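Local coordinates for protein aminoglycoside N(3)-acetyltransferase III (Serratia marcescens, PDB 7LAO) that transfers the acetyl group of acetyl-CoA to the 3-amino group of 2-deoxystreptamine antibiotics such as gentamicin, and so confers aminoglycoside resistance, at residues Gly211-Phe216 / Gln266-Pro271. Numbering follows the deposited sequence.
Sequences GILDCF and QHFGAP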
ATOM      1  N   GLY A 211       2.229 -13.513   5.447  1.00 43.29           N
ATOM      2  CA  GLY A 211       3.037 -14.693   5.224  1.00 45.18           C
ATOM      3  C   GLY A 211       2.594 -15.526   4.041  1.00 43.20           C
ATOM      4  O   GLY A 211       1.633 -16.287   4.142  1.00 43.42           O
ATOM      5  N   ILE A 212       3.318 -15.433   2.923  1.00 40.01           N
ATOM      6  CA  ILE A 212       2.915 -16.165   1.720  1.00 34.94           C
ATOM      7  C   ILE A 212       3.252 -17.642   1.837  1.00 39.33           C
ATOM      8  O   ILE A 212       2.637 -18.481   1.173  1.00 43.40           O
ATOM      9  CB  ILE A 212       3.583 -15.520   0.495  1.00 42.34           C
ATOM     10  CG1 ILE A 212       2.989 -16.072  -0.800  1.00 47.24           C
ATOM     11  CG2 ILE A 212       5.116 -15.585   0.618  1.00 42.15           C
ATOM     12  CD1 ILE A 212       1.489 -15.706  -0.977  1.00 43.22           C
ATOM     13  N   LEU A 213       4.230 -17.988   2.670  1.00 49.45           N
ATOM     14  CA  LEU A 213       4.608 -19.378   2.912  1.00 50.27           C
ATOM     15  C   LEU A 213       4.697 -19.574   4.412  1.00 44.76           C
ATOM     16  O   LEU A 213       4.744 -18.611   5.167  1.00 47.35           O
ATOM     17  CB  LEU A 213       5.949 -19.729   2.251  1.00 49.14           C
ATOM     18  CG  LEU A 213       5.958 -19.780   0.727  1.00 45.98           C
ATOM     19  CD1 LEU A 213       7.398 -19.823   0.243  1.00 49.22           C
ATOM     20  CD2 LEU A 213       5.253 -20.990   0.316  1.00 49.41           C
ATOM     21  N   ASP A 214       4.728 -20.832   4.846  1.00 56.01           N
ATOM     22  CA  ASP A 214       4.728 -21.114   6.276  1.00 55.94           C
ATOM     23  C   ASP A 214       5.893 -20.445   6.988  1.00 59.28           C
ATOM     24  O   ASP A 214       5.717 -19.853   8.059  1.00 58.35           O
ATOM     25  CB  ASP A 214       4.771 -22.616   6.498  1.00 59.51           C
ATOM     26  CG  ASP A 214       3.441 -23.256   6.261  1.00 61.75           C
ATOM     27  OD1 ASP A 214       2.472 -22.502   6.056  1.00 64.62           O
ATOM     28  OD2 ASP A 214       3.361 -24.499   6.259  1.00 66.45           O
ATOM     29  N   CYS A 215       7.090 -20.512   6.408  1.00 60.24           N
ATOM     30  CA  CYS A 215       8.252 -19.970   7.099  1.00 61.02           C
ATOM     31  C   CYS A 215       8.201 -18.453   7.210  1.00 57.48           C
ATOM     32  O   CYS A 215       8.820 -17.887   8.115  1.00 60.52           O
ATOM     33  CB  CYS A 215       9.532 -20.419   6.397  1.00 59.34           C
ATOM     34  SG  CYS A 215       9.606 -19.960   4.656  1.00 60.42           S
ATOM     35  N   PHE A 216       7.457 -17.780   6.343  1.00 54.84           N
ATOM     36  CA  PHE A 216       7.336 -16.326   6.408  1.00 51.84           C
ATOM     37  C   PHE A 216       6.191 -15.857   7.296  1.00 47.43           C
ATOM     38  O   PHE A 216       5.970 -14.647   7.408  1.00 46.07           O
ATOM     39  CB  PHE A 216       7.140 -15.760   5.003  1.00 49.92           C
ATOM     40  CG  PHE A 216       8.336 -15.909   4.134  1.00 46.29           C
ATOM     41  CD1 PHE A 216       9.552 -15.341   4.513  1.00 40.87           C
ATOM     42  CD2 PHE A 216       8.251 -16.612   2.939  1.00 47.48           C
ATOM     43  CE1 PHE A 216      10.668 -15.462   3.715  1.00 45.84           C
ATOM     44  CE2 PHE A 216       9.366 -16.741   2.122  1.00 51.67           C
ATOM     45  CZ  PHE A 216      10.584 -16.174   2.512  1.00 50.84           C
ATOM     46  N   GLN A 266      13.989 -18.938  -7.110  1.00 43.56           N
ATOM     47  CA  GLN A 266      15.258 -19.575  -6.810  1.00 46.60           C
ATOM     48  C   GLN A 266      15.237 -20.219  -5.431  1.00 53.64           C
ATOM     49  O   GLN A 266      15.971 -21.179  -5.197  1.00 54.35           O
ATOM     50  CB  GLN A 266      16.402 -18.559  -6.921  1.00 48.24           C
ATOM     51  CG  GLN A 266      16.678 -18.112  -8.340  1.00 47.81           C
ATOM     52  CD  GLN A 266      17.262 -19.244  -9.174  1.00 61.49           C
ATOM     53  OE1 GLN A 266      18.336 -19.762  -8.857  1.00 60.37           O
ATOM     54  NE2 GLN A 266      16.540 -19.658 -10.220  1.00 64.02           N
ATOM     55  N   HIS A 267      14.404 -19.729  -4.509  1.00 47.58           N
ATOM     56  CA  HIS A 267      14.460 -20.239  -3.145  1.00 53.33           C
ATOM     57  C   HIS A 267      13.326 -21.175  -2.797  1.00 50.08           C
ATOM     58  O   HIS A 267      13.514 -22.086  -1.992  1.00 49.67           O
ATOM     59  CB  HIS A 267      14.492 -19.080  -2.142  1.00 48.46           C
ATOM     60  CG  HIS A 267      15.801 -18.350  -2.133  1.00 52.93           C
ATOM     61  ND1 HIS A 267      16.116 -17.369  -3.048  1.00 53.00           N
ATOM     62  CD2 HIS A 267      16.883 -18.475  -1.333  1.00 60.37           C
ATOM     63  CE1 HIS A 267      17.333 -16.922  -2.818  1.00 55.83           C
ATOM     64  NE2 HIS A 267      17.818 -17.570  -1.775  1.00 59.66           N
ATOM     65  N   PHE A 268      12.160 -21.011  -3.385  1.00 44.23           N
ATOM     66  CA  PHE A 268      11.041 -21.848  -2.982  1.00 47.30           C
ATOM     67  C   PHE A 268      10.395 -22.563  -4.156  1.00 47.74           C
ATOM     68  O   PHE A 268       9.376 -23.223  -3.971  1.00 57.57           O
ATOM     69  CB  PHE A 268      10.035 -20.996  -2.199  1.00 47.20           C
ATOM     70  CG  PHE A 268      10.646 -20.379  -0.969  1.00 43.84           C
ATOM     71  CD1 PHE A 268      11.156 -19.099  -0.999  1.00 45.06           C
ATOM     72  CD2 PHE A 268      10.787 -21.123   0.193  1.00 48.70           C
ATOM     73  CE1 PHE A 268      11.762 -18.529   0.136  1.00 46.34           C
ATOM     74  CE2 PHE A 268      11.381 -20.564   1.329  1.00 51.73           C
ATOM     75  CZ  PHE A 268      11.873 -19.269   1.296  1.00 45.71           C
ATOM     76  N   GLY A 269      10.974 -22.471  -5.346  1.00 54.29           N
ATOM     77  CA  GLY A 269      10.410 -23.170  -6.478  1.00 63.82           C
ATOM     78  C   GLY A 269      10.725 -24.636  -6.513  1.00 80.03           C
ATOM     79  O   GLY A 269      10.247 -25.336  -7.405  1.00 83.68           O
ATOM     80  N   ALA A 270      11.517 -25.119  -5.557  1.00 98.05           N
ATOM     81  CA  ALA A 270      11.966 -26.504  -5.480  1.00107.69           C
ATOM     82  C   ALA A 270      10.855 -27.437  -4.999  1.00111.21           C
ATOM     83  O   ALA A 270      10.674 -28.512  -5.590  1.00114.47           O
ATOM     84  CB  ALA A 270      13.196 -26.619  -4.570  1.00112.15           C
ATOM     85  N   PRO A 271      10.090 -27.084  -3.935  1.00110.51           N
ATOM     86  CA  PRO A 271       9.022 -28.018  -3.543  1.00111.30           C
ATOM     87  C   PRO A 271       7.874 -28.091  -4.562  1.00110.29           C
ATOM     88  O   PRO A 271       6.964 -28.921  -4.439  1.00109.25           O
ATOM     89  CB  PRO A 271       8.535 -27.448  -2.199  1.00108.55           C
ATOM     90  CG  PRO A 271       8.907 -26.008  -2.237  1.00102.43           C
ATOM     91  CD  PRO A 271      10.209 -25.970  -2.972  1.00103.36           C
TER
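Leu213 and Phe268 are the residues whose CA atoms come nearest, 9.1 Å apart, so the loop 211-216 and the C-terminal end of helix 253-268 meet through side chains alone. The contact is a small apolar, aromatic cluster at the periphery of this antibiotic N-acetyltransferase fold, its centre about 22 Å from the centre of the chain. It joins the loop between strand 200-207 and helix 224-233 to the last turn of the final helix. Phe268 supplies the ring on which three loop side chains converge. Leu213 lays one methyl over a face of it in a CH-pi contact, CD1 standing 3.9 Å from the ring centroid and displaced toward the CG side. The Phe216 and Phe268 side chains reach toward each other from opposite directions, and Phe216 turns its CE2-CZ edge to the Phe268 face on the same side as the Leu213 methyl, an offset edge-to-face pair with planes at 69° and centroids 5.2 Å apart. Phe216 also packs on Ala224 and Thr227 of helix 224-233. With SG set between backbone N and carbonyl carbon (chi1 57°), Cys215 brings its sulfur obliquely to Phe268 and also over one face of the Phe216 ring. Leu213 also touches Ile180 and Asn182, and next to it Asp214 forms a salt bridge with Arg184. At the far rim of the Phe268 ring, CE1 sits 3.5 Å from Phe216 CZ, and CE2 3.8 Å from Cys215 SG.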